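Local coordinates for protein coenzyme f420-dependent n5,n10-methylenetetrahydromethanopterin reductase (Methanopyrus kandleri, PDB 1EZW) that catalyses the reversible reduction of methylene-tetrahydromethanopterin to methyl-tetrahydromethanopterin with reduced coenzyme F420, a step of methanogenesis from carbon dioxide, at residues 10-15 with 40-45; 27-32 with 334-339; 89-94 with 169-174; 126-131 with 179-184; 244-249 with 293-298. One frame throughout, in Å; residues are numbered along the deposited sequence. Where two conformers were deposited one is given.

Contact 1: residues 10-15 with 40-45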
# COMPACT_ATOMS: atom_id res chain seq x y z
N LEU A 10 -9.40 17.97 1.46
CA LEU A 10 -9.41 17.70 0.03
C LEU A 10 -10.73 17.05 -0.36
O LEU A 10 -11.24 16.16 0.35
CB LEU A 10 -8.25 16.77 -0.34
CG LEU A 10 -6.85 17.39 -0.21
CD1 LEU A 10 -5.76 16.34 -0.32
CD2 LEU A 10 -6.66 18.45 -1.27
N LEU A 11 -11.32 17.55 -1.45
CA LEU A 11 -12.55 16.99 -1.99
C LEU A 11 -12.00 15.81 -2.81
O LEU A 11 -11.09 15.96 -3.62
CB LEU A 11 -13.23 17.96 -2.96
CG LEU A 11 -14.59 17.48 -3.46
CD1 LEU A 11 -15.61 17.69 -2.32
CD2 LEU A 11 -15.03 18.27 -4.70
N PRO A 12 -12.54 14.61 -2.59
CA PRO A 12 -11.99 13.52 -3.38
C PRO A 12 -12.62 13.33 -4.76
O PRO A 12 -13.13 12.26 -5.05
CB PRO A 12 -12.22 12.34 -2.45
CG PRO A 12 -13.62 12.67 -1.91
CD PRO A 12 -13.53 14.12 -1.59
N ASP A 13 -12.61 14.37 -5.59
CA ASP A 13 -13.16 14.17 -6.92
C ASP A 13 -12.02 13.77 -7.88
O ASP A 13 -12.24 13.16 -8.95
CB ASP A 13 -13.88 15.45 -7.42
CG ASP A 13 -13.02 16.71 -7.37
OD1 ASP A 13 -13.41 17.65 -8.10
OD2 ASP A 13 -12.01 16.82 -6.62
N ASP A 14 -10.80 14.06 -7.47
CA ASP A 14 -9.61 13.80 -8.31
C ASP A 14 -9.22 12.34 -8.11
O ASP A 14 -9.80 11.63 -7.29
CB ASP A 14 -8.46 14.68 -7.85
CG ASP A 14 -7.46 15.01 -8.98
OD1 ASP A 14 -7.36 14.28 -9.99
OD2 ASP A 14 -6.73 16.02 -8.82
N LYS A 15 -8.21 11.92 -8.87
CA LYS A 15 -7.73 10.54 -8.74
C LYS A 15 -7.34 10.19 -7.29
O LYS A 15 -6.61 10.91 -6.62
CB LYS A 15 -6.50 10.35 -9.63
CG LYS A 15 -6.86 10.57 -11.11
CD LYS A 15 -5.72 10.53 -12.05
CE LYS A 15 -6.19 10.86 -13.49
NZ LYS A 15 -6.49 12.32 -13.83
N TYR A 40 -21.58 11.34 -1.95
CA TYR A 40 -21.74 10.17 -2.80
C TYR A 40 -21.23 10.38 -4.22
O TYR A 40 -20.84 9.41 -4.90
CB TYR A 40 -23.25 9.77 -2.86
CG TYR A 40 -23.98 10.62 -3.87
CD1 TYR A 40 -24.00 10.26 -5.23
CD2 TYR A 40 -24.43 11.91 -3.52
CE1 TYR A 40 -24.39 11.16 -6.22
CE2 TYR A 40 -24.84 12.83 -4.51
CZ TYR A 40 -24.80 12.45 -5.84
OH TYR A 40 -25.06 13.39 -6.83
N ASN A 41 -21.21 11.63 -4.69
CA ASN A 41 -20.80 11.85 -6.07
C ASN A 41 -19.31 11.73 -6.31
O ASN A 41 -18.86 11.63 -7.44
CB ASN A 41 -21.29 13.22 -6.59
CG ASN A 41 -20.91 14.36 -5.68
OD1 ASN A 41 -21.22 14.35 -4.50
ND2 ASN A 41 -20.26 15.36 -6.24
N ASN A 42 -18.54 11.71 -5.24
CA ASN A 42 -17.08 11.64 -5.36
C ASN A 42 -16.61 10.27 -4.93
O ASN A 42 -17.44 9.42 -4.61
CB ASN A 42 -16.46 12.72 -4.49
CG ASN A 42 -16.78 14.12 -5.02
OD1 ASN A 42 -16.72 14.33 -6.22
ND2 ASN A 42 -17.10 15.04 -4.15
N TYR A 43 -15.29 10.06 -4.92
CA TYR A 43 -14.79 8.76 -4.46
C TYR A 43 -15.11 8.66 -2.95
O TYR A 43 -15.20 9.66 -2.23
CB TYR A 43 -13.30 8.62 -4.76
CG TYR A 43 -13.02 8.47 -6.23
CD1 TYR A 43 -12.53 9.55 -6.98
CD2 TYR A 43 -13.26 7.24 -6.87
CE1 TYR A 43 -12.27 9.41 -8.37
CE2 TYR A 43 -13.01 7.07 -8.22
CZ TYR A 43 -12.52 8.16 -8.97
OH TYR A 43 -12.28 7.98 -10.30
N SER A 44 -15.29 7.45 -2.47
CA SER A 44 -15.72 7.26 -1.09
C SER A 44 -14.62 7.56 -0.12
O SER A 44 -13.46 7.26 -0.37
CB SER A 44 -16.26 5.85 -0.90
OG SER A 44 -15.22 4.89 -0.97
N TYR A 45 -15.01 8.15 1.00
CA TYR A 45 -14.01 8.55 1.99
C TYR A 45 -13.26 7.35 2.53
O TYR A 45 -12.06 7.46 2.80
CB TYR A 45 -14.62 9.41 3.12
CG TYR A 45 -15.36 8.68 4.25
CD1 TYR A 45 -14.66 7.96 5.24
CD2 TYR A 45 -16.74 8.74 4.32
CE1 TYR A 45 -15.32 7.33 6.26
CE2 TYR A 45 -17.43 8.11 5.36
CZ TYR A 45 -16.72 7.42 6.31
OH TYR A 45 -17.36 6.81 7.34
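Pro12 and Tyr43 join two irregular loops through one backbone hydrogen bond, Tyr43 N to Pro12 O at 3.1 Å, fairly straight with an N-H...O angle of 158°. Pro12 is the centre of an inverse gamma turn, a tight bend that suits the fixed phi of proline and turns its carbonyl to the neighbouring loop. The ring of Pro12 also takes part: its CG lies 3.4 Å from Tyr43 O and packs against Asn42 CB. Asn42 reaches between the residues of the other loop, with CG anti to its own carbonyl carbon (chi1 -67°). The two ends of its amide then part: ND2 comes 3.5 Å from Leu11 CD1, while OD1 rests 3.3 Å from Asp13 CB. OD1 is buried with no hydrogen-bond partner in the model, and its neighbours across the contact are carbons. An alanine at Asn42 is likely to open a gap beside Leu11 and Asp13, both of which would lose the amide they pack on. The Tyr43 ring turns its edge to Pro12 O, and Asp14 O approaches CD1 of that ring obliquely at 3.4 Å; the Tyr43 hydroxyl bonds to Arg164 O of a second subunit. The pairing joins the loops that follow strands 5-10 and 33-36, neighbours in the parallel sheet, and belongs to the strand-to-helix loops of a TIM barrel, here beside a subunit interface.

Contact 2: residues 27-32 with 334-339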
# COMPACT_ATOMS: atom_id res chain seq x y z
N GLU A 27 1.69 15.92 5.07
CA GLU A 27 2.36 15.35 6.23
C GLU A 27 3.84 15.74 6.24
O GLU A 27 4.39 16.12 7.28
CB GLU A 27 2.30 13.82 6.20
CG GLU A 27 3.05 13.15 7.33
CD GLU A 27 2.87 11.64 7.27
OE1 GLU A 27 3.85 10.92 6.96
OE2 GLU A 27 1.73 11.21 7.51
N ASP A 28 4.50 15.63 5.09
CA ASP A 28 5.93 15.92 5.01
C ASP A 28 6.21 17.38 5.34
O ASP A 28 7.32 17.71 5.81
CB ASP A 28 6.46 15.66 3.59
CG ASP A 28 6.56 14.18 3.24
OD1 ASP A 28 6.40 13.30 4.09
OD2 ASP A 28 6.81 13.93 2.05
N ASN A 29 5.21 18.21 5.15
CA ASN A 29 5.31 19.65 5.42
C ASN A 29 4.78 20.13 6.76
O ASN A 29 4.62 21.35 6.97
CB ASN A 29 4.68 20.40 4.26
CG ASN A 29 5.63 20.48 3.08
OD1 ASN A 29 6.43 21.41 2.98
ND2 ASN A 29 5.61 19.45 2.19
N GLY A 30 4.50 19.19 7.64
CA GLY A 30 4.07 19.60 8.98
C GLY A 30 2.60 19.70 9.27
O GLY A 30 2.23 20.12 10.37
N PHE A 31 1.75 19.36 8.29
CA PHE A 31 0.31 19.36 8.58
C PHE A 31 0.01 18.17 9.51
O PHE A 31 0.58 17.08 9.34
CB PHE A 31 -0.53 19.21 7.29
CG PHE A 31 -0.56 20.44 6.43
CD1 PHE A 31 0.60 20.89 5.76
CD2 PHE A 31 -1.77 21.13 6.26
CE1 PHE A 31 0.51 22.03 4.92
CE2 PHE A 31 -1.85 22.26 5.44
CZ PHE A 31 -0.72 22.70 4.77
N GLU A 32 -0.89 18.35 10.48
CA GLU A 32 -1.21 17.29 11.42
C GLU A 32 -2.58 16.65 11.23
O GLU A 32 -2.88 15.62 11.84
CB GLU A 32 -1.05 17.80 12.85
CG GLU A 32 0.42 18.08 13.20
CD GLU A 32 0.59 18.70 14.58
OE1 GLU A 32 0.41 17.99 15.58
OE2 GLU A 32 0.90 19.90 14.65
N LYS A 334 2.62 22.73 -4.79
CA LYS A 334 3.55 23.82 -4.48
C LYS A 334 2.97 24.67 -3.35
O LYS A 334 3.73 25.19 -2.53
CB LYS A 334 3.76 24.73 -5.69
CG LYS A 334 4.49 24.12 -6.87
CD LYS A 334 4.18 25.01 -8.12
CE LYS A 334 4.28 26.52 -7.79
NZ LYS A 334 3.60 27.39 -8.82
N ALA A 335 1.66 24.79 -3.31
CA ALA A 335 0.98 25.58 -2.26
C ALA A 335 1.17 24.94 -0.89
O ALA A 335 1.49 25.58 0.12
CB ALA A 335 -0.52 25.73 -2.60
N ILE A 336 0.99 23.63 -0.83
CA ILE A 336 1.20 22.94 0.43
C ILE A 336 2.63 23.13 0.92
O ILE A 336 2.87 23.33 2.11
CB ILE A 336 0.89 21.41 0.25
CG1 ILE A 336 -0.61 21.25 -0.00
CG2 ILE A 336 1.37 20.61 1.49
CD1 ILE A 336 -1.03 19.84 -0.53
N GLU A 337 3.59 23.04 0.00
CA GLU A 337 5.00 23.20 0.36
C GLU A 337 5.28 24.64 0.83
O GLU A 337 6.06 24.85 1.76
CB GLU A 337 5.87 22.82 -0.85
CG GLU A 337 5.81 21.31 -1.12
CD GLU A 337 6.64 20.89 -2.30
OE1 GLU A 337 6.67 21.66 -3.31
OE2 GLU A 337 7.23 19.80 -2.24
N LEU A 338 4.64 25.60 0.18
CA LEU A 338 4.83 27.01 0.56
C LEU A 338 4.28 27.20 1.98
O LEU A 338 4.88 27.88 2.84
CB LEU A 338 4.15 27.89 -0.50
CG LEU A 338 4.48 29.38 -0.46
CD1 LEU A 338 6.01 29.57 -0.38
CD2 LEU A 338 3.87 30.03 -1.68
N VAL A 339 3.16 26.56 2.31
CA VAL A 339 2.67 26.64 3.69
C VAL A 339 3.67 25.98 4.66
O VAL A 339 3.99 26.54 5.71
CB VAL A 339 1.27 25.93 3.84
CG1 VAL A 339 0.85 25.85 5.35
CG2 VAL A 339 0.24 26.67 3.07
O HOH W 1 7.42 18.56 0.15
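Phe31 meets helix 332-342 with the far end of its ring, CZ lying 3.6 Å from Val339 CG1 and CE1 lying 3.8 Å from Ile336 CG2. Both methyls approach the ring obliquely, and the Val339 side chain crosses Phe31 at about a right angle. Branched residues three positions apart stand on the same side of a helix, which suits them to receive one broad aromatic ring. Next to this apolar patch, Asn29 lies against the helix backbone: its OD1 is 3.5 Å from Glu337 CA, and its ND2 is 3.8 Å from Glu337 CG. A water accepts from Asn29 ND2 at 2.9 Å and donates to Glu337 OE2 at 2.7 Å, linking amide and carboxylate whose planes are turned 59° apart. The first and last helices of the (beta/alpha)8 barrel, 16-28 and 332-342, thus lie side by side as the barrel closes. Helix 16-28 ends in a Schellman motif, with Gly30 as the C-prime residue; at its positive phi any side chain would collide with Asn29 O, so glycine is needed. This turn brings Phe31 round, and its chi1 of -74° aims CE1 and CZ at the second helix. Farther out, Asn29 ND2 also bonds to Val25 O, fixing the amide's rotation, and Glu337 OE2 forms a salt bridge with Lys15 of a third subunit. Ile8 of strand 5-10 touches both Phe31 and Ile336 from the barrel wall.

Contact 3: residues 89-94 with 169-174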
# COMPACT_ATOMS: atom_id res chain seq x y z
N GLY A 89 -3.57 3.96 14.43
CA GLY A 89 -4.13 4.84 15.46
C GLY A 89 -4.14 6.31 15.14
O GLY A 89 -3.89 7.15 16.06
N ARG A 90 -4.46 6.63 13.88
CA ARG A 90 -4.49 8.01 13.40
C ARG A 90 -5.85 8.54 12.97
O ARG A 90 -5.93 9.61 12.39
CB ARG A 90 -3.50 8.19 12.23
CG ARG A 90 -2.06 8.11 12.68
CD ARG A 90 -1.14 8.32 11.51
NE ARG A 90 -1.14 7.19 10.57
CZ ARG A 90 -1.15 7.34 9.24
NH1 ARG A 90 -1.12 6.26 8.45
NH2 ARG A 90 -1.26 8.55 8.70
N ALA A 91 -6.91 7.78 13.21
CA ALA A 91 -8.21 8.24 12.79
C ALA A 91 -8.76 9.42 13.58
O ALA A 91 -8.46 9.57 14.76
CB ALA A 91 -9.23 7.08 12.86
N ILE A 92 -9.57 10.19 12.89
CA ILE A 92 -10.32 11.31 13.50
C ILE A 92 -11.72 11.24 12.91
O ILE A 92 -11.94 10.71 11.80
CB ILE A 92 -9.67 12.69 13.20
CG1 ILE A 92 -9.61 12.94 11.69
CG2 ILE A 92 -8.31 12.76 13.87
CD1 ILE A 92 -8.78 14.18 11.24
N ILE A 93 -12.71 11.78 13.62
CA ILE A 93 -14.07 11.76 13.09
C ILE A 93 -14.55 13.21 12.87
O ILE A 93 -14.39 14.02 13.79
CB ILE A 93 -15.05 11.15 14.13
CG1 ILE A 93 -14.68 9.70 14.41
CG2 ILE A 93 -16.50 11.29 13.62
CD1 ILE A 93 -15.32 9.16 15.71
N GLY A 94 -15.11 13.50 11.69
CA GLY A 94 -15.72 14.80 11.39
C GLY A 94 -17.20 14.46 11.18
O GLY A 94 -17.53 13.74 10.26
N SER A 169 -11.69 4.92 22.56
CA SER A 169 -12.41 6.18 22.71
C SER A 169 -11.54 7.44 22.67
O SER A 169 -12.07 8.54 22.76
CB SER A 169 -13.26 6.15 23.99
OG SER A 169 -12.44 5.95 25.10
N ASP A 170 -10.22 7.29 22.51
CA ASP A 170 -9.32 8.45 22.38
C ASP A 170 -9.45 9.05 20.97
O ASP A 170 -8.89 10.13 20.70
CB ASP A 170 -7.86 8.08 22.64
CG ASP A 170 -7.55 7.90 24.11
OD1 ASP A 170 -6.43 7.46 24.43
OD2 ASP A 170 -8.44 8.22 24.94
N ILE A 171 -10.14 8.36 20.04
CA ILE A 171 -10.33 8.96 18.71
C ILE A 171 -11.08 10.27 18.88
O ILE A 171 -12.12 10.31 19.54
CB ILE A 171 -11.17 8.02 17.78
CG1 ILE A 171 -10.36 6.76 17.52
CG2 ILE A 171 -11.50 8.74 16.45
CD1 ILE A 171 -11.07 5.75 16.57
N PRO A 172 -10.55 11.37 18.33
CA PRO A 172 -11.22 12.67 18.46
C PRO A 172 -12.51 12.79 17.69
O PRO A 172 -12.62 12.32 16.57
CB PRO A 172 -10.20 13.67 17.94
CG PRO A 172 -8.89 12.94 17.91
CD PRO A 172 -9.29 11.49 17.59
N PHE A 173 -13.49 13.44 18.31
CA PHE A 173 -14.77 13.65 17.68
C PHE A 173 -14.93 15.12 17.35
O PHE A 173 -15.04 15.96 18.25
CB PHE A 173 -15.91 13.24 18.64
CG PHE A 173 -17.28 13.32 18.03
CD1 PHE A 173 -17.71 12.36 17.08
CD2 PHE A 173 -18.16 14.34 18.39
CE1 PHE A 173 -18.99 12.42 16.52
CE2 PHE A 173 -19.45 14.40 17.83
CZ PHE A 173 -19.87 13.45 16.90
N TYR A 174 -14.93 15.46 16.07
CA TYR A 174 -15.13 16.85 15.66
C TYR A 174 -16.51 17.01 15.06
O TYR A 174 -16.97 16.16 14.30
CB TYR A 174 -14.09 17.24 14.57
CG TYR A 174 -12.71 17.53 15.08
CD1 TYR A 174 -11.93 16.54 15.69
CD2 TYR A 174 -12.17 18.82 14.97
CE1 TYR A 174 -10.65 16.81 16.16
CE2 TYR A 174 -10.88 19.12 15.45
CZ TYR A 174 -10.13 18.11 16.05
OH TYR A 174 -8.88 18.29 16.56
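Ile93 puts both its backbone polar groups to use against the neighbouring strand. Its N donates to Pro172 O at 3.0 Å, and its O accepts from Tyr174 N at 2.8 Å. The two bonds straddle Phe173, as in parallel sheet. Proline suits position 172 because it needs only to accept: it has no N-H to satisfy, and its CD rests 3.5 Å from Ala91 O. That oxygen takes its hydrogen bond from Gln167 NE2, and Ile171 O is met by the hydroxyl of Tyr139. Ala91 N is bound to Asp84 OD2, and a backbone hydrogen bond links Tyr174 with Met95; the CA-H...O contact from Gly94 CA to Tyr174 O, at 3.4 Å, is supplementary. Around these bonds the side chains are apolar. Ile93 carries CG2 anti to its backbone N, directed at the Phe173 ring, whose CD1 lies 3.8 Å away; its other branch, CG1, lies 3.9 Å from Ile171 CG2. Beta-branched isoleucine suits an extended strand and can fill both sites at once. Cutting Ile93 back to an alanine is likely to strip Phe173 CD1 and Ile171 CG2 of the methyl and methylene they rest on and open a gap toward helices 73-86 and 127-142. Tyr174, on the other face of the sheet, turns its ring edge toward Ile93 O, while its hydroxyl bonds to Asp225 OD2 and its ring stacks edge-to-face with Trp35. Strands 93-95 and 173-176, adjacent parallel strands consecutive in the barrel sheet, with helix 127-142 packed outside, make a beta-alpha-beta unit of the TIM-barrel wall.

Contact 4: residues 126-131 with 179-184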
# COMPACT_ATOMS: atom_id res chain seq x y z
N GLY A 126 -34.37 16.40 15.74
CA GLY A 126 -33.49 17.49 15.36
C GLY A 126 -32.10 16.94 15.00
O GLY A 126 -31.64 15.98 15.62
N PRO A 127 -31.45 17.52 14.00
CA PRO A 127 -30.11 17.11 13.56
C PRO A 127 -29.10 17.11 14.70
O PRO A 127 -28.23 16.23 14.78
CB PRO A 127 -29.79 18.14 12.47
CG PRO A 127 -31.15 18.31 11.85
CD PRO A 127 -31.94 18.60 13.13
N ALA A 128 -29.18 18.08 15.62
CA ALA A 128 -28.22 18.08 16.72
C ALA A 128 -28.44 16.84 17.61
O ALA A 128 -27.47 16.28 18.16
CB ALA A 128 -28.32 19.37 17.54
N THR A 129 -29.70 16.44 17.77
CA THR A 129 -30.00 15.25 18.56
C THR A 129 -29.49 14.02 17.80
O THR A 129 -28.87 13.16 18.42
CB THR A 129 -31.49 15.14 18.85
OG1 THR A 129 -31.82 16.19 19.78
CG2 THR A 129 -31.83 13.79 19.45
N ALA A 130 -29.72 13.95 16.49
CA ALA A 130 -29.21 12.81 15.71
C ALA A 130 -27.68 12.71 15.87
O ALA A 130 -27.16 11.60 16.05
CB ALA A 130 -29.60 12.95 14.22
N ILE A 131 -26.98 13.83 15.84
CA ILE A 131 -25.52 13.82 16.00
C ILE A 131 -25.13 13.34 17.40
O ILE A 131 -24.19 12.59 17.57
CB ILE A 131 -24.92 15.21 15.67
CG1 ILE A 131 -25.06 15.47 14.16
CG2 ILE A 131 -23.40 15.24 16.11
CD1 ILE A 131 -24.63 16.86 13.70
N GLY A 179 -24.59 27.13 12.76
CA GLY A 179 -25.54 27.91 13.55
C GLY A 179 -25.34 27.79 15.05
O GLY A 179 -24.54 27.00 15.53
N PRO A 180 -26.10 28.57 15.84
CA PRO A 180 -26.00 28.56 17.30
C PRO A 180 -26.27 27.23 17.98
O PRO A 180 -25.58 26.88 18.93
CB PRO A 180 -27.03 29.63 17.70
CG PRO A 180 -28.07 29.52 16.57
CD PRO A 180 -27.10 29.54 15.39
N ILE A 181 -27.25 26.47 17.49
CA ILE A 181 -27.56 25.20 18.13
C ILE A 181 -26.41 24.20 17.93
O ILE A 181 -25.98 23.52 18.87
CB ILE A 181 -28.86 24.58 17.56
CG1 ILE A 181 -30.02 25.55 17.75
CG2 ILE A 181 -29.16 23.25 18.28
CD1 ILE A 181 -31.26 25.13 16.99
N MET A 182 -25.91 24.09 16.70
CA MET A 182 -24.81 23.16 16.47
C MET A 182 -23.54 23.59 17.17
O MET A 182 -22.78 22.76 17.68
CB MET A 182 -24.57 23.01 14.96
CG MET A 182 -25.65 22.23 14.28
SD MET A 182 -25.72 20.51 14.88
CE MET A 182 -26.99 19.96 13.94
N LEU A 183 -23.27 24.89 17.20
CA LEU A 183 -22.07 25.38 17.87
C LEU A 183 -22.12 25.08 19.35
O LEU A 183 -21.14 24.67 19.94
CB LEU A 183 -21.89 26.89 17.66
CG LEU A 183 -21.46 27.35 16.25
CD1 LEU A 183 -21.67 28.88 16.15
CD2 LEU A 183 -19.97 27.00 16.02
N LYS A 184 -23.28 25.31 19.97
CA LYS A 184 -23.39 25.04 21.39
C LYS A 184 -23.26 23.52 21.68
O LYS A 184 -22.59 23.09 22.62
CB LYS A 184 -24.74 25.58 21.88
CG LYS A 184 -24.84 25.68 23.35
CD LYS A 184 -26.18 26.35 23.74
CE LYS A 184 -26.27 26.52 25.25
NZ LYS A 184 -26.03 25.21 25.89
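Met182 reaches helix 127-142 by bending its chain: CG stands anti to the carbonyl carbon, and the turn at chi2 (-64°) followed by a fully extended chi3 (180°) carries SD and CE across to the other helix. The methyl CE settles at the first turn of that helix, 3.3 Å from Ala128 N and 3.6 Å from Pro127 CB. Ile131, one turn on from Pro127, brings its CD1 to 3.9 Å from Met182 CE. With the isoleucine's chi2 extended, CD1 stands at the end of the arm. The sulfur lies 3.9 Å from Ala128 CB, so the thioether rests along the alanine while its methyl passes beyond it. Ala128 suits this place because its short side chain lets methionine approach the helix backbone. On the outer side, Ile181 CG2 adds a contact of 4.0 Å with Ala128 CB. The segments of the two helices run nearly parallel, with axes 10.2 Å apart and an angle of 21°, as expected of adjacent outer helices in a (beta/alpha)8 barrel. Pro127 suits a helix's first turn, where an N-H is not needed for the helix. Strand 173-176 lies beneath, touching Ile131 through Phe173 and Met175. Every side-chain pair across the contact is apolar, and no hydrogen bond or charge pair joins the segments, so the association rests on van der Waals fit and partial shielding of hydrocarbon and sulfur from water; methionine's unbranched, flexible chain probably helps it fit against the first turn.

Contact 5: residues 244-249 with 293-298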
# COMPACT_ATOMS: atom_id res chain seq x y z
N ALA A 244 -6.99 32.67 -7.91
CA ALA A 244 -7.41 31.27 -7.76
C ALA A 244 -8.60 31.09 -6.83
O ALA A 244 -9.34 30.11 -6.91
CB ALA A 244 -6.21 30.45 -7.27
N THR A 245 -8.81 32.04 -5.92
CA THR A 245 -9.93 31.92 -5.00
C THR A 245 -11.28 32.25 -5.61
O THR A 245 -12.30 31.77 -5.13
CB THR A 245 -9.83 32.86 -3.77
OG1 THR A 245 -9.98 34.21 -4.20
CG2 THR A 245 -8.52 32.73 -3.06
N LYS A 246 -11.31 33.06 -6.66
CA LYS A 246 -12.59 33.54 -7.20
C LYS A 246 -13.72 32.57 -7.43
O LYS A 246 -14.82 32.78 -6.90
CB LYS A 246 -12.33 34.41 -8.44
CG LYS A 246 -11.62 35.70 -8.03
CD LYS A 246 -11.38 36.67 -9.18
CE LYS A 246 -10.57 37.87 -8.69
NZ LYS A 246 -10.19 38.81 -9.78
N ILE A 247 -13.50 31.50 -8.19
CA ILE A 247 -14.59 30.56 -8.41
C ILE A 247 -15.11 30.04 -7.08
O ILE A 247 -16.32 29.95 -6.87
CB ILE A 247 -14.16 29.36 -9.29
CG1 ILE A 247 -15.35 28.41 -9.49
CG2 ILE A 247 -13.02 28.59 -8.62
CD1 ILE A 247 -16.58 29.05 -10.11
N VAL A 248 -14.21 29.71 -6.15
CA VAL A 248 -14.67 29.19 -4.87
C VAL A 248 -15.41 30.26 -4.06
O VAL A 248 -16.45 29.99 -3.49
CB VAL A 248 -13.49 28.59 -4.05
CG1 VAL A 248 -14.01 28.07 -2.71
CG2 VAL A 248 -12.82 27.43 -4.83
N VAL A 249 -14.87 31.48 -4.00
CA VAL A 249 -15.55 32.54 -3.25
C VAL A 249 -16.92 32.83 -3.87
O VAL A 249 -17.90 33.04 -3.16
CB VAL A 249 -14.69 33.82 -3.20
CG1 VAL A 249 -15.52 34.99 -2.71
CG2 VAL A 249 -13.50 33.60 -2.24
N ASP A 293 -13.70 42.76 -1.18
CA ASP A 293 -14.32 42.54 0.11
C ASP A 293 -14.79 41.10 0.28
O ASP A 293 -14.71 40.55 1.37
CB ASP A 293 -15.47 43.51 0.35
CG ASP A 293 -15.01 44.96 0.34
OD1 ASP A 293 -13.90 45.27 0.85
OD2 ASP A 293 -15.77 45.80 -0.17
N MET A 294 -15.27 40.50 -0.81
CA MET A 294 -15.71 39.11 -0.75
C MET A 294 -14.50 38.19 -0.53
O MET A 294 -14.58 37.22 0.24
CB MET A 294 -16.39 38.70 -2.05
CG MET A 294 -17.61 39.50 -2.38
SD MET A 294 -18.13 39.12 -4.04
CE MET A 294 -19.44 40.42 -4.27
N ILE A 295 -13.40 38.49 -1.20
CA ILE A 295 -12.19 37.69 -1.05
C ILE A 295 -11.66 37.82 0.38
O ILE A 295 -11.23 36.83 0.98
CB ILE A 295 -11.14 38.13 -2.10
CG1 ILE A 295 -11.65 37.70 -3.48
CG2 ILE A 295 -9.76 37.56 -1.76
CD1 ILE A 295 -10.81 38.19 -4.64
N GLU A 296 -11.71 39.02 0.95
CA GLU A 296 -11.24 39.22 2.32
C GLU A 296 -12.18 38.54 3.31
O GLU A 296 -11.77 38.02 4.35
CB GLU A 296 -11.18 40.73 2.61
CG GLU A 296 -10.62 41.17 3.96
CD GLU A 296 -11.49 40.80 5.14
OE1 GLU A 296 -12.73 40.74 5.00
OE2 GLU A 296 -10.91 40.59 6.23
N ALA A 297 -13.46 38.54 3.00
CA ALA A 297 -14.41 37.94 3.90
C ALA A 297 -14.42 36.41 3.89
O ALA A 297 -14.55 35.77 4.94
CB ALA A 297 -15.81 38.44 3.57
N PHE A 298 -14.27 35.85 2.69
CA PHE A 298 -14.45 34.42 2.55
C PHE A 298 -13.28 33.54 2.18
O PHE A 298 -13.48 32.39 1.79
CB PHE A 298 -15.61 34.19 1.57
CG PHE A 298 -16.89 34.92 1.96
CD1 PHE A 298 -17.45 35.89 1.12
CD2 PHE A 298 -17.49 34.66 3.18
CE1 PHE A 298 -18.60 36.60 1.52
CE2 PHE A 298 -18.64 35.36 3.59
CZ PHE A 298 -19.19 36.33 2.75
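Val249 carries much of the close part of this contact, pushing CG1 against the other helix at Met294, 3.8 Å from Met294 O and 3.9 Å from Met294 CB. With CG1 anti to the backbone N (chi1 167°), this methyl also comes to the edge of the Phe298 ring, near its plane, and lies 4.4 Å from Phe298 CB. A compact, branched valine suits the place, since it fills the space between two residues one turn apart without needing a long arm. The Phe298 ring is also flanked by its neighbour Ala297, whose CB lies over the centre of one face, and by His264, edge-to-face. The packed part extends to Ile295, which crosses the buried Thr245 at about a right angle, CG1 lying 3.9 Å from Thr245 OG1, a hydroxyl whose hydrogen bond goes back to Ile242 O. The looser, solvent side belongs to the partly exposed Lys246, which passes its extended chain obliquely across the tip of Ile295, CE to CD1 4.1 Å, while its ammonium group forms a salt bridge with Glu243. Lysine serves here through its methylenes, keeping its charge away from the isoleucine. Helices 238-254 and 292-298 cross steeply, at 79° between these segments, with axes 10.2 Å apart. Each follows or precedes a strand of the small parallel sheet 232-234 and 300-302, and the pair is plain helix-helix packing in the region between barrel strands 225-229 and 321-324.

Contacts 2, 3 and 5 are largely buried, contact 1 is partly so, and contact 4 lies at the surface. Contact 3 is within the barrel sheet and alone pairs strands; contact 1 joins loops with a single backbone bond, whereas contacts 4 and 5 bring helices together through side chains. Contact 2 joins a helix end to a helix, adding a bridging water to its apolar patch. Contacts 3 and 4 involve elements consecutive in the chain, helix 127-142, strand 173-176 and helix 180-189, and touch through Phe173 and Ile131. Contacts 2 and 3 meet where Glu27 packs on Arg90. Contacts 2 and 4 lie on opposite sides of the chain's centre, their centres about 33 Å apart.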